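Local coordinates for hypothetical protein PG1100 (Porphyromonas gingivalis, PDB 1ZBS) that probably phosphorylates N-acetylglucosamine as a kinase of the actin-like ATPase superfamily, although its function has not been established, at residues Leu124-Gly127 with Arg128-Lys131; Asp221-Leu224 with Val225-Leu229; Ile41-Ala44 with Leu45-Val49; Lys189-Pro192 with Asn193-Leu196; Ile275-His278 with His279-Val283. All blocks are in the same frame, centred on the assembly; numbering follows the deposited sequence.

Overall arrangement
Contacts 2, 3 and 5 are successive turns of helices, contact 1 is the tip of a beta hairpin, and contact 4 is the start of a short helix. Contact 4 is a surface arrangement held by a cation-pi stack. The other four are partly buried; contacts 2 and 5 also tie polar side chains to residues elsewhere in the fold. Contact 3 belongs to a helix beside the first five-stranded sheet; contacts 1 and 2 serve the second sheet, at its edge hairpin and on a covering helix. Contact 5, in the last helix, meets two strands of the first sheet as well as contact 1, where Arg-128 packs against Tyr-277 and Asn-281. Pi-type turns occur in contacts 2 and 3.

Contact 1 (Leu124-Gly127 with Arg128-Lys131); sequences LFDG and REIK
Phe-125 and Ile-130 form an antiparallel, non-hydrogen-bonded pair with their CA atoms 4.6 Å apart, and the chain reverses between them so that 124-127 and 128-131 run 158° apart. Beyond this pair Lys-131 N donates to Leu-124 O (2.8 Å); toward the turn a longer bond joins Asp-126 N to Glu-129 O (3.3 Å). The tip is closed by the Asp-126 carboxylate. Its CG stands between the backbone N and the carbonyl carbon (chi1 75°), folding Asp-126 OD2 back over the turn, where it accepts from Arg-128 N at 2.8 Å, nearly along its C-O axis, and from Glu-129 N at 3.2 Å, from above the carboxylate plane. This is an Asx turn at the end of the hairpin of strands 120-125 and 130-133, and Gly-127 supplies the positive phi (114°) that the reversal needs. The other oxygen, Asp-126 OD1, meets the aliphatic part of Lys-131, 3.2 Å from its CE. Lys-131 NZ stays 4.5 Å from Asp-126 OD1, beyond salt-bridge range, though the opposite charges probably still attract. On the other side of the hairpin the Phe-125 ring lies against the turn backbone: Arg-128 N sits over one face, and CE2 is 3.2 Å from Glu-129 N. Leu-99 of helix 97-105 touches both Phe-125 and Ile-130, covering this apolar side.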
loop_
_atom_site.group_PDB
_atom_site.type_symbol
_atom_site.label_atom_id
_atom_site.label_comp_id
_atom_site.label_asym_id
_atom_site.label_seq_id
_atom_site.Cartn_x
_atom_site.Cartn_y
_atom_site.Cartn_z
ATOM N N LEU A 124 14.096 -5.044 20.774
ATOM C CA LEU A 124 14.936 -5.882 21.601
ATOM C C LEU A 124 14.899 -5.144 22.935
ATOM O O LEU A 124 15.208 -3.952 22.990
ATOM C CB LEU A 124 16.364 -5.921 21.052
ATOM C CG LEU A 124 17.220 -7.180 21.258
ATOM C CD1 LEU A 124 18.686 -6.747 21.323
ATOM C CD2 LEU A 124 16.835 -7.916 22.528
ATOM N N PHE A 125 14.485 -5.838 23.994
ATOM C CA PHE A 125 14.390 -5.250 25.337
ATOM C C PHE A 125 15.537 -5.799 26.179
ATOM O O PHE A 125 15.811 -6.994 26.132
ATOM C CB PHE A 125 13.055 -5.644 25.984
ATOM C CG PHE A 125 12.679 -4.802 27.173
ATOM C CD1 PHE A 125 12.190 -5.390 28.337
ATOM C CD2 PHE A 125 12.792 -3.417 27.121
ATOM C CE1 PHE A 125 11.819 -4.603 29.434
ATOM C CE2 PHE A 125 12.422 -2.623 28.210
ATOM C CZ PHE A 125 11.936 -3.220 29.367
ATOM N N ASP A 126 16.217 -4.948 26.944
ATOM C CA ASP A 126 17.324 -5.436 27.775
ATOM C C ASP A 126 16.883 -5.620 29.210
ATOM O O ASP A 126 17.683 -5.977 30.079
ATOM C CB ASP A 126 18.532 -4.494 27.712
ATOM C CG ASP A 126 18.342 -3.205 28.508
ATOM O OD1 ASP A 126 19.217 -2.312 28.382
ATOM O OD2 ASP A 126 17.346 -3.061 29.261
ATOM N N GLY A 127 15.600 -5.377 29.453
ATOM C CA GLY A 127 15.072 -5.538 30.792
ATOM C C GLY A 127 14.616 -4.246 31.432
ATOM O O GLY A 127 13.858 -4.285 32.390
ATOM N N ARG A 128 15.078 -3.103 30.941
ATOM C CA ARG A 128 14.646 -1.845 31.532
ATOM C C ARG A 128 14.276 -0.866 30.432
ATOM O O ARG A 128 13.376 -0.040 30.590
ATOM C CB ARG A 128 15.743 -1.245 32.432
ATOM C CG ARG A 128 15.205 -0.523 33.692
ATOM C CD ARG A 128 15.595 -1.268 34.987
ATOM N NE ARG A 128 14.817 -0.874 36.171
ATOM C CZ ARG A 128 13.514 -1.117 36.336
ATOM N NH1 ARG A 128 12.888 -0.719 37.444
ATOM N NH2 ARG A 128 12.835 -1.760 35.391
ATOM N N GLU A 129 14.965 -0.965 29.304
ATOM C CA GLU A 129 14.677 -0.075 28.192
ATOM C C GLU A 129 14.991 -0.751 26.869
ATOM O O GLU A 129 15.741 -1.729 26.820
ATOM C CB GLU A 129 15.476 1.219 28.346
ATOM C CG GLU A 129 16.976 1.020 28.402
ATOM C CD GLU A 129 17.686 2.178 29.087
ATOM O OE1 GLU A 129 17.444 3.344 28.702
ATOM O OE2 GLU A 129 18.488 1.919 30.009
ATOM N N ILE A 130 14.394 -0.224 25.802
ATOM C CA ILE A 130 14.580 -0.766 24.466
ATOM C C ILE A 130 15.977 -0.498 23.941
ATOM O O ILE A 130 16.453 0.638 23.947
ATOM C CB ILE A 130 13.570 -0.176 23.467
ATOM C CG1 ILE A 130 12.143 -0.465 23.929
ATOM C CG2 ILE A 130 13.789 -0.789 22.097
ATOM C CD1 ILE A 130 11.083 0.197 23.078
ATOM N N LYS A 131 16.629 -1.559 23.479
ATOM C CA LYS A 131 17.973 -1.451 22.943
ATOM C C LYS A 131 18.005 -1.346 21.428
ATOM O O LYS A 131 18.918 -0.740 20.872
ATOM C CB LYS A 131 18.820 -2.646 23.394
ATOM C CG LYS A 131 19.438 -2.483 24.780
ATOM C CD LYS A 131 20.483 -1.367 24.774
ATOM C CE LYS A 131 21.261 -1.299 26.080
ATOM N NZ LYS A 131 22.539 -0.542 25.906
#

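Contact 2 (Asp221-Leu224 with Val225-Leu229); sequences DDFL and VRNVL
Near its C-terminal end helix 210-229 widens into one pi-type turn, and the contact follows that change. Val-225 N still donates to Asp-221 O (2.9 Å) and Arg-226 N to Asp-222 O (3.0 Å) as in an alpha helix. Leu-224 O then takes two donors, Val-228 N at 2.7 Å and Leu-229 N at 2.9 Å, which reach it from opposite faces of its carbonyl plane. Phe-223 has CG anti to the backbone N (chi1 168°), which swings the ring forward along the helix beneath Asn-227, whose CB lies over one face, 4.0 Å from the ring centroid, in a CH-pi contact. Beside it Val-228 CG2 touches both Leu-224 CD2 (3.7 Å) and Phe-223 CE1 (4.0 Å). Asp-222 and Arg-226 run side by side but make merely a long salt bridge, OD2 to NH1 3.9 Å, with the oxygen well out of the guanidinium plane; Arg-226 NE pairs instead with Glu-144, which also accepts from Asn-227 ND2. Asn-227 OD1 is hydrogen-bonded to Lys-160 NZ of the second subunit. Inward, Phe-223 and Val-228 pack on strands 111-116 and 238-241, while Leu-224 lies between strand 238-241 and helix 249-258.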
loop_
_atom_site.group_PDB
_atom_site.type_symbol
_atom_site.label_atom_id
_atom_site.label_comp_id
_atom_site.label_asym_id
_atom_site.label_seq_id
_atom_site.Cartn_x
_atom_site.Cartn_y
_atom_site.Cartn_z
ATOM N N ASP A 221 5.678 -15.376 8.861
ATOM C CA ASP A 221 7.059 -15.791 8.655
ATOM C C ASP A 221 7.868 -14.566 8.218
ATOM O O ASP A 221 8.975 -14.332 8.710
ATOM C CB ASP A 221 7.137 -16.892 7.585
ATOM C CG ASP A 221 8.522 -17.509 7.482
ATOM O OD1 ASP A 221 8.985 -18.116 8.476
ATOM O OD2 ASP A 221 9.154 -17.384 6.409
ATOM N N ASP A 222 7.286 -13.794 7.304
ATOM C CA ASP A 222 7.885 -12.578 6.780
ATOM C C ASP A 222 8.176 -11.598 7.902
ATOM O O ASP A 222 9.200 -10.913 7.896
ATOM C CB ASP A 222 6.933 -11.893 5.797
ATOM C CG ASP A 222 7.410 -11.974 4.374
ATOM O OD1 ASP A 222 6.936 -12.869 3.639
ATOM O OD2 ASP A 222 8.266 -11.140 3.994
ATOM N N PHE A 223 7.246 -11.504 8.846
ATOM C CA PHE A 223 7.435 -10.602 9.969
ATOM C C PHE A 223 8.668 -11.014 10.765
ATOM O O PHE A 223 9.502 -10.169 11.104
ATOM C CB PHE A 223 6.206 -10.581 10.882
ATOM C CG PHE A 223 6.450 -9.891 12.197
ATOM C CD1 PHE A 223 6.812 -10.627 13.321
ATOM C CD2 PHE A 223 6.364 -8.506 12.303
ATOM C CE1 PHE A 223 7.098 -9.989 14.530
ATOM C CE2 PHE A 223 6.647 -7.854 13.506
ATOM C CZ PHE A 223 7.014 -8.598 14.626
ATOM N N LEU A 224 8.801 -12.304 11.053
ATOM C CA LEU A 224 9.955 -12.772 11.818
ATOM C C LEU A 224 11.252 -12.479 11.080
ATOM O O LEU A 224 12.189 -11.896 11.639
ATOM C CB LEU A 224 9.849 -14.275 12.081
ATOM C CG LEU A 224 8.690 -14.650 13.001
ATOM C CD1 LEU A 224 8.555 -16.164 13.082
ATOM C CD2 LEU A 224 8.937 -14.048 14.376
ATOM N N VAL A 225 11.291 -12.879 9.816
ATOM C CA VAL A 225 12.463 -12.673 8.986
ATOM C C VAL A 225 12.966 -11.227 8.978
ATOM O O VAL A 225 14.109 -10.960 9.344
ATOM C CB VAL A 225 12.182 -13.101 7.528
ATOM C CG1 VAL A 225 13.406 -12.825 6.658
ATOM C CG2 VAL A 225 11.831 -14.592 7.479
ATOM N N ARG A 226 12.105 -10.297 8.578
ATOM C CA ARG A 226 12.480 -8.888 8.479
ATOM C C ARG A 226 12.355 -8.062 9.750
ATOM O O ARG A 226 12.660 -6.867 9.744
ATOM C CB ARG A 226 11.644 -8.228 7.393
ATOM C CG ARG A 226 11.558 -9.059 6.135
ATOM C CD ARG A 226 10.225 -8.842 5.458
ATOM N NE ARG A 226 10.131 -7.547 4.803
ATOM C CZ ARG A 226 10.349 -7.356 3.503
ATOM N NH1 ARG A 226 10.678 -8.380 2.727
ATOM N NH2 ARG A 226 10.209 -6.148 2.972
ATOM N N ASN A 227 11.910 -8.674 10.842
ATOM C CA ASN A 227 11.738 -7.909 12.075
ATOM C C ASN A 227 12.369 -8.513 13.327
ATOM O O ASN A 227 12.698 -7.784 14.264
ATOM C CB ASN A 227 10.235 -7.663 12.326
ATOM C CG ASN A 227 9.575 -6.853 11.211
ATOM O OD1 ASN A 227 9.721 -5.635 11.148
ATOM N ND2 ASN A 227 8.851 -7.533 10.325
ATOM N N VAL A 228 12.541 -9.831 13.350
ATOM C CA VAL A 228 13.111 -10.499 14.524
ATOM C C VAL A 228 14.504 -11.101 14.302
ATOM O O VAL A 228 15.407 -10.896 15.112
ATOM C CB VAL A 228 12.167 -11.625 15.028
ATOM C CG1 VAL A 228 12.782 -12.342 16.225
ATOM C CG2 VAL A 228 10.823 -11.034 15.394
ATOM N N LEU A 229 14.680 -11.847 13.218
ATOM C CA LEU A 229 15.969 -12.468 12.961
ATOM C C LEU A 229 17.148 -11.516 13.128
ATOM O O LEU A 229 18.136 -11.837 13.801
ATOM C CB LEU A 229 16.004 -13.069 11.563
ATOM C CG LEU A 229 15.166 -14.330 11.363
ATOM C CD1 LEU A 229 15.582 -14.948 10.039
ATOM C CD2 LEU A 229 15.390 -15.323 12.507
#

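Contact 3 (Ile41-Ala44 with Leu45-Val49); sequences IDTA and LRSEV
Asp-42 reaches one turn along the helix to Arg-46 and meets its guanidinium over the face, not along the N-H edge. Asp-42 OD2 is 3.0 Å from Arg-46 NH2, and the carboxylate stands steeply against the guanidinium plane, at 76°. The oxygen lies well out of that plane, so the salt bridge rests on charge and no N-H points at it. Arg-46 gets there with CG between its backbone N and carbonyl carbon (chi1 54°) and a chain extended from CG to NE, which is drawn back across Asp-42 O; CG is 3.2 Å from that oxygen. Ser-47 uses the same kind of first torsion (chi1 72°), turning OG back to donate to Thr-43 O at 2.6 Å. The hydroxyl is thereby tied to the preceding turn of its own helix. Glu-48 extends past Ala-44, with OE2 3.2 Å from Ala-44 CB, and its OE1 has a weak hydrogen bond to Thr-28. On the buried side Ile-41 and Leu-45 pass at an angle, CG1 to CD1 4.1 Å. The backbone beneath is irregular: Ala-44 O accepts from Glu-48 N (2.9 Å) and from Val-49 N (3.2 Å), the second being the mark of a pi-type turn. Leu-45 and Val-49 pack on helix 75-85, which Asp-42 also touches, while Thr-43, Arg-46 and Ser-47 are exposed; helix 38-53 is the one that follows the three antiparallel strands in the ribonuclease H-like domain of actin-like ATPases.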
loop_
_atom_site.group_PDB
_atom_site.type_symbol
_atom_site.label_atom_id
_atom_site.label_comp_id
_atom_site.label_asym_id
_atom_site.label_seq_id
_atom_site.Cartn_x
_atom_site.Cartn_y
_atom_site.Cartn_z
ATOM N N ILE A 41 -6.896 16.679 20.463
ATOM C CA ILE A 41 -6.772 15.544 21.382
ATOM C C ILE A 41 -7.099 16.050 22.787
ATOM O O ILE A 41 -7.353 15.270 23.711
ATOM C CB ILE A 41 -5.332 14.942 21.391
ATOM C CG1 ILE A 41 -5.329 13.644 22.206
ATOM C CG2 ILE A 41 -4.342 15.921 22.032
ATOM C CD1 ILE A 41 -6.441 12.672 21.806
ATOM N N ASP A 42 -7.091 17.375 22.927
ATOM C CA ASP A 42 -7.384 18.044 24.195
ATOM C C ASP A 42 -8.888 17.942 24.416
ATOM O O ASP A 42 -9.398 18.190 25.511
ATOM C CB ASP A 42 -6.987 19.518 24.101
ATOM C CG ASP A 42 -6.489 20.075 25.408
ATOM O OD1 ASP A 42 -5.419 19.628 25.886
ATOM O OD2 ASP A 42 -7.167 20.967 25.966
ATOM N N THR A 43 -9.590 17.585 23.347
ATOM C CA THR A 43 -11.029 17.440 23.394
ATOM C C THR A 43 -11.414 16.022 23.782
ATOM O O THR A 43 -12.375 15.804 24.531
ATOM C CB THR A 43 -11.663 17.789 22.031
ATOM O OG1 THR A 43 -12.916 17.100 21.893
ATOM C CG2 THR A 43 -10.727 17.401 20.899
ATOM N N ALA A 44 -10.655 15.056 23.277
ATOM C CA ALA A 44 -10.915 13.650 23.582
ATOM C C ALA A 44 -10.620 13.369 25.053
ATOM O O ALA A 44 -11.299 12.566 25.698
ATOM C CB ALA A 44 -10.054 12.757 22.700
ATOM N N LEU A 45 -9.601 14.044 25.576
ATOM C CA LEU A 45 -9.207 13.874 26.966
ATOM C C LEU A 45 -10.320 14.250 27.939
ATOM O O LEU A 45 -10.637 13.485 28.850
ATOM C CB LEU A 45 -7.956 14.706 27.268
ATOM C CG LEU A 45 -6.613 13.972 27.335
ATOM C CD1 LEU A 45 -6.435 13.096 26.111
ATOM C CD2 LEU A 45 -5.478 14.991 27.435
ATOM N N ARG A 46 -10.924 15.417 27.740
ATOM C CA ARG A 46 -11.975 15.866 28.643
ATOM C C ARG A 46 -13.406 15.640 28.176
ATOM O O ARG A 46 -14.329 16.293 28.662
ATOM C CB ARG A 46 -11.762 17.344 28.998
ATOM C CG ARG A 46 -11.630 18.295 27.820
ATOM C CD ARG A 46 -10.736 19.466 28.217
ATOM N NE ARG A 46 -10.694 20.539 27.228
ATOM C CZ ARG A 46 -9.837 21.557 27.274
ATOM N NH1 ARG A 46 -9.867 22.498 26.340
ATOM N NH2 ARG A 46 -8.936 21.629 28.246
ATOM N N SER A 47 -13.594 14.712 27.244
ATOM C CA SER A 47 -14.929 14.399 26.741
ATOM C C SER A 47 -15.086 12.887 26.700
ATOM O O SER A 47 -16.199 12.363 26.629
ATOM C CB SER A 47 -15.131 14.968 25.334
ATOM O OG SER A 47 -14.390 14.233 24.375
ATOM N N GLU A 48 -13.953 12.191 26.754
ATOM C CA GLU A 48 -13.944 10.736 26.721
ATOM C C GLU A 48 -13.205 10.158 27.919
ATOM O O GLU A 48 -13.647 9.178 28.519
ATOM C CB GLU A 48 -13.281 10.244 25.429
ATOM C CG GLU A 48 -13.930 10.763 24.151
ATOM C CD GLU A 48 -13.282 10.212 22.889
ATOM O OE1 GLU A 48 -13.372 8.990 22.648
ATOM O OE2 GLU A 48 -12.679 11.005 22.137
ATOM N N VAL A 49 -12.079 10.767 28.271
ATOM C CA VAL A 49 -11.288 10.272 29.388
ATOM C C VAL A 49 -11.797 10.754 30.740
ATOM O O VAL A 49 -12.100 9.942 31.614
ATOM C CB VAL A 49 -9.802 10.677 29.251
ATOM C CG1 VAL A 49 -8.968 9.914 30.264
ATOM C CG2 VAL A 49 -9.311 10.411 27.837
#

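Contact 4 (Lys189-Pro192 with Asn193-Leu196); sequences KPFP and NRFL
Phe-191, at the N-cap of helix 192-197, has left-handed backbone angles (phi 54°, psi 54°) that turn the chain from the loop into the helix, and its carbonyl begins the helical bonding. Phe-191 O accepts from Phe-195 N at 3.3 Å, in the carbonyl plane, with a weak bond from Arg-194 N beside it. The next bond, Leu-196 N to Pro-192 O, is shorter at 3.0 Å. Pro-192 is the first helical residue, a place where its lack of an N-H costs no helical bond. The side chains of Phe-191 and Arg-194 run alongside one another and point the same way. Both have CG anti to the carbonyl carbon, and the arginine chain is extended from CG to NE, which brings its guanidinium flat over one face of the ring. The planes differ by 8° and Arg-194 CZ is 3.6 Å from the Phe-191 ring centroid. Arg-194 NH2 is 3.3 Å from Phe-191 CE1, and NH1 lies above the middle of the ring. Asn-193 OD1 comes near the plane of the same ring, 3.9 Å from Phe-191 CB. Gln-35 touches both of the stacked side chains. Deeper in, Leu-196 touches Tyr-139 of its own chain and Leu-141 of the second subunit, while Phe-195 makes an edge-to-face contact with Phe-199. A parallel cation-pi stack keeps the guanidinium N-H groups directed outward in its plane, consistent with the weak hydrogen bond from Arg-194 NE to Ser-9 O, and probably favours the positive charge over the ring's pi face.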
loop_
_atom_site.group_PDB
_atom_site.type_symbol
_atom_site.label_atom_id
_atom_site.label_comp_id
_atom_site.label_asym_id
_atom_site.label_seq_id
_atom_site.Cartn_x
_atom_site.Cartn_y
_atom_site.Cartn_z
ATOM N N LYS A 189 -10.140 7.250 0.932
ATOM C CA LYS A 189 -10.804 7.366 2.217
ATOM C C LYS A 189 -9.739 7.414 3.298
ATOM O O LYS A 189 -8.669 6.841 3.145
ATOM C CB LYS A 189 -11.689 6.146 2.442
ATOM C CG LYS A 189 -13.138 6.451 2.704
ATOM C CD LYS A 189 -13.804 7.062 1.495
ATOM C CE LYS A 189 -15.272 7.334 1.791
ATOM N NZ LYS A 189 -15.988 7.902 0.620
ATOM N N PRO A 190 -10.020 8.104 4.407
ATOM C CA PRO A 190 -9.075 8.218 5.523
ATOM C C PRO A 190 -8.913 6.895 6.274
ATOM O O PRO A 190 -9.827 6.073 6.302
ATOM C CB PRO A 190 -9.700 9.308 6.387
ATOM C CG PRO A 190 -11.162 9.102 6.156
ATOM C CD PRO A 190 -11.232 8.901 4.664
ATOM N N PHE A 191 -7.736 6.703 6.863
ATOM C CA PHE A 191 -7.403 5.498 7.622
ATOM C C PHE A 191 -7.616 4.218 6.823
ATOM O O PHE A 191 -8.309 3.305 7.263
ATOM C CB PHE A 191 -8.216 5.466 8.925
ATOM C CG PHE A 191 -7.931 6.629 9.835
ATOM C CD1 PHE A 191 -6.683 6.766 10.444
ATOM C CD2 PHE A 191 -8.884 7.618 10.037
ATOM C CE1 PHE A 191 -6.389 7.878 11.237
ATOM C CE2 PHE A 191 -8.602 8.737 10.829
ATOM C CZ PHE A 191 -7.350 8.867 11.429
ATOM N N PRO A 192 -7.013 4.133 5.627
ATOM C CA PRO A 192 -7.177 2.926 4.811
ATOM C C PRO A 192 -6.695 1.677 5.572
ATOM O O PRO A 192 -7.212 0.577 5.360
ATOM C CB PRO A 192 -6.320 3.216 3.572
ATOM C CG PRO A 192 -6.211 4.713 3.539
ATOM C CD PRO A 192 -6.104 5.099 4.983
ATOM N N ASN A 193 -5.717 1.853 6.462
ATOM C CA ASN A 193 -5.190 0.730 7.241
ATOM C C ASN A 193 -6.251 0.090 8.141
ATOM O O ASN A 193 -6.325 -1.139 8.236
ATOM C CB ASN A 193 -3.982 1.162 8.080
ATOM C CG ASN A 193 -4.285 2.333 8.997
ATOM O OD1 ASN A 193 -4.995 3.263 8.619
ATOM N ND2 ASN A 193 -3.730 2.305 10.201
ATOM N N ARG A 194 -7.063 0.918 8.798
ATOM C CA ARG A 194 -8.120 0.421 9.670
ATOM C C ARG A 194 -9.196 -0.273 8.852
ATOM O O ARG A 194 -9.787 -1.264 9.291
ATOM C CB ARG A 194 -8.753 1.565 10.464
ATOM C CG ARG A 194 -7.850 2.151 11.540
ATOM C CD ARG A 194 -8.540 3.314 12.238
ATOM N NE ARG A 194 -7.591 4.181 12.927
ATOM C CZ ARG A 194 -7.887 5.397 13.369
ATOM N NH1 ARG A 194 -9.110 5.882 13.191
ATOM N NH2 ARG A 194 -6.963 6.126 13.981
ATOM N N PHE A 195 -9.457 0.260 7.663
ATOM C CA PHE A 195 -10.446 -0.334 6.781
ATOM C C PHE A 195 -9.990 -1.758 6.461
ATOM O O PHE A 195 -10.742 -2.723 6.631
ATOM C CB PHE A 195 -10.559 0.468 5.482
ATOM C CG PHE A 195 -11.408 -0.202 4.441
ATOM C CD1 PHE A 195 -12.790 -0.300 4.609
ATOM C CD2 PHE A 195 -10.826 -0.769 3.311
ATOM C CE1 PHE A 195 -13.582 -0.956 3.668
ATOM C CE2 PHE A 195 -11.609 -1.428 2.362
ATOM C CZ PHE A 195 -12.992 -1.522 2.539
ATOM N N LEU A 196 -8.745 -1.865 6.007
ATOM C CA LEU A 196 -8.145 -3.138 5.642
ATOM C C LEU A 196 -8.033 -4.140 6.801
ATOM O O LEU A 196 -8.282 -5.333 6.616
ATOM C CB LEU A 196 -6.758 -2.901 5.030
ATOM C CG LEU A 196 -6.750 -2.330 3.608
ATOM C CD1 LEU A 196 -5.321 -2.028 3.193
ATOM C CD2 LEU A 196 -7.389 -3.337 2.643
#

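Contact 5 (Ile275-His278 with His279-Val283); sequences IQYH and HNNHV
Tyr-277 and Asn-281 are stacked one turn apart at the end of the helix, ring and amide planes 11° from parallel although the two side chains cross at about a right angle. Asn-281 CB sits over the ring face, 3.9 Å from the Tyr-277 ring centroid, in a CH-pi contact. A chi1 of 175° sets the Tyr-277 ring beside its own carbonyl carbon, so that it runs toward the helix end and reaches Asn-281. His-278 is turned quite differently: the edge of the tyrosine faces it, with Tyr-277 CD2 lying 3.4 Å above the middle of the imidazole plane. At the imidazole's own edge and in its plane, a water is hydrogen-bonded to His-278 ND1 at 3.1 Å and donates to Asn-281 O at 2.6 Å, bridging the last turn to the chain beyond it. Gln-276 and His-279 lie side by side and point the same way, OE1 to ND1 3.6 Å, their planes 26° apart. The backbone is loosening here. Asn-280 N donates to Tyr-277 O (3.1 Å) from high above the carbonyl plane, Asn-281 N reaches that oxygen weakly, and at Asn-281 the chain leaves helical angles. Helix 271-280 is thus wedged among several elements: Ile-275 rests on strand 11-18, Tyr-277 and His-278 touch Arg-103 of helix 97-105, and the His-278 imidazole stacks on Tyr-64 and bonds through NE2 to Tyr-66 OH, both on strand 62-67.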
loop_
_atom_site.group_PDB
_atom_site.type_symbol
_atom_site.label_atom_id
_atom_site.label_comp_id
_atom_site.label_asym_id
_atom_site.label_seq_id
_atom_site.Cartn_x
_atom_site.Cartn_y
_atom_site.Cartn_z
ATOM N N ILE A 275 -0.195 -3.313 34.752
ATOM C CA ILE A 275 -0.685 -3.074 36.092
ATOM C C ILE A 275 0.321 -3.611 37.085
ATOM O O ILE A 275 0.689 -2.917 38.032
ATOM C CB ILE A 275 -2.035 -3.742 36.323
ATOM C CG1 ILE A 275 -3.076 -3.094 35.402
ATOM C CG2 ILE A 275 -2.436 -3.599 37.782
ATOM C CD1 ILE A 275 -4.411 -3.784 35.407
ATOM N N GLN A 276 0.783 -4.837 36.866
ATOM C CA GLN A 276 1.759 -5.419 37.777
ATOM C C GLN A 276 3.091 -4.674 37.687
ATOM O O GLN A 276 3.797 -4.543 38.685
ATOM C CB GLN A 276 1.970 -6.908 37.475
ATOM C CG GLN A 276 0.799 -7.811 37.874
ATOM C CD GLN A 276 0.433 -7.721 39.362
ATOM O OE1 GLN A 276 -0.090 -6.704 39.824
ATOM N NE2 GLN A 276 0.709 -8.790 40.113
ATOM N N TYR A 277 3.423 -4.172 36.499
ATOM C CA TYR A 277 4.677 -3.454 36.307
ATOM C C TYR A 277 4.754 -2.197 37.169
ATOM O O TYR A 277 5.704 -2.011 37.921
ATOM C CB TYR A 277 4.860 -3.055 34.844
ATOM C CG TYR A 277 6.094 -2.208 34.636
ATOM C CD1 TYR A 277 7.329 -2.795 34.366
ATOM C CD2 TYR A 277 6.041 -0.820 34.784
ATOM C CE1 TYR A 277 8.484 -2.020 34.253
ATOM C CE2 TYR A 277 7.186 -0.038 34.677
ATOM C CZ TYR A 277 8.402 -0.645 34.413
ATOM O OH TYR A 277 9.535 0.122 34.323
ATOM N N HIS A 278 3.761 -1.325 37.037
ATOM C CA HIS A 278 3.730 -0.095 37.811
ATOM C C HIS A 278 3.315 -0.361 39.248
ATOM O O HIS A 278 3.006 0.561 40.001
ATOM C CB HIS A 278 2.793 0.913 37.152
ATOM C CG HIS A 278 3.261 1.357 35.804
ATOM N ND1 HIS A 278 4.343 2.195 35.633
ATOM C CD2 HIS A 278 2.847 1.022 34.559
ATOM C CE1 HIS A 278 4.576 2.353 34.343
ATOM N NE2 HIS A 278 3.682 1.651 33.670
ATOM N N HIS A 279 3.300 -1.633 39.620
ATOM C CA HIS A 279 2.954 -2.024 40.974
ATOM C C HIS A 279 4.241 -2.489 41.635
ATOM O O HIS A 279 4.365 -2.462 42.856
ATOM C CB HIS A 279 1.943 -3.170 40.971
ATOM C CG HIS A 279 1.654 -3.719 42.334
ATOM N ND1 HIS A 279 1.508 -5.070 42.575
ATOM C CD2 HIS A 279 1.474 -3.103 43.525
ATOM C CE1 HIS A 279 1.251 -5.260 43.856
ATOM N NE2 HIS A 279 1.224 -4.083 44.456
ATOM N N ASN A 280 5.199 -2.909 40.809
ATOM C CA ASN A 280 6.484 -3.396 41.298
ATOM C C ASN A 280 7.643 -2.497 40.875
ATOM O O ASN A 280 8.789 -2.734 41.263
ATOM C CB ASN A 280 6.760 -4.809 40.779
ATOM C CG ASN A 280 5.609 -5.757 41.013
ATOM O OD1 ASN A 280 4.974 -5.740 42.064
ATOM N ND2 ASN A 280 5.345 -6.609 40.033
ATOM N N ASN A 281 7.344 -1.480 40.069
ATOM C CA ASN A 281 8.361 -0.545 39.583
ATOM C C ASN A 281 7.915 0.895 39.747
ATOM O O ASN A 281 7.934 1.679 38.787
ATOM C CB ASN A 281 8.672 -0.778 38.104
ATOM C CG ASN A 281 9.084 -2.196 37.811
ATOM O OD1 ASN A 281 8.244 -3.075 37.629
ATOM N ND2 ASN A 281 10.385 -2.432 37.762
ATOM N N HIS A 282 7.505 1.240 40.962
ATOM C CA HIS A 282 7.051 2.597 41.286
ATOM C C HIS A 282 7.926 3.654 40.624
ATOM O O HIS A 282 7.445 4.440 39.807
ATOM C CB HIS A 282 7.059 2.780 42.804
ATOM C CG HIS A 282 6.313 1.703 43.525
ATOM N ND1 HIS A 282 4.965 1.482 43.337
ATOM C CD2 HIS A 282 6.736 0.756 44.394
ATOM C CE1 HIS A 282 4.587 0.442 44.063
ATOM N NE2 HIS A 282 5.643 -0.017 44.714
ATOM N N VAL A 283 9.204 3.693 40.979
ATOM C CA VAL A 283 10.092 4.664 40.355
ATOM C C VAL A 283 11.502 4.138 40.322
ATOM O O VAL A 283 11.810 3.240 41.142
ATOM C CB VAL A 283 10.126 6.004 41.110
ATOM C CG1 VAL A 283 10.927 7.030 40.298
ATOM C CG2 VAL A 283 8.710 6.505 41.368
HETATM O O HOH W 1 5.621 2.747 38.361
#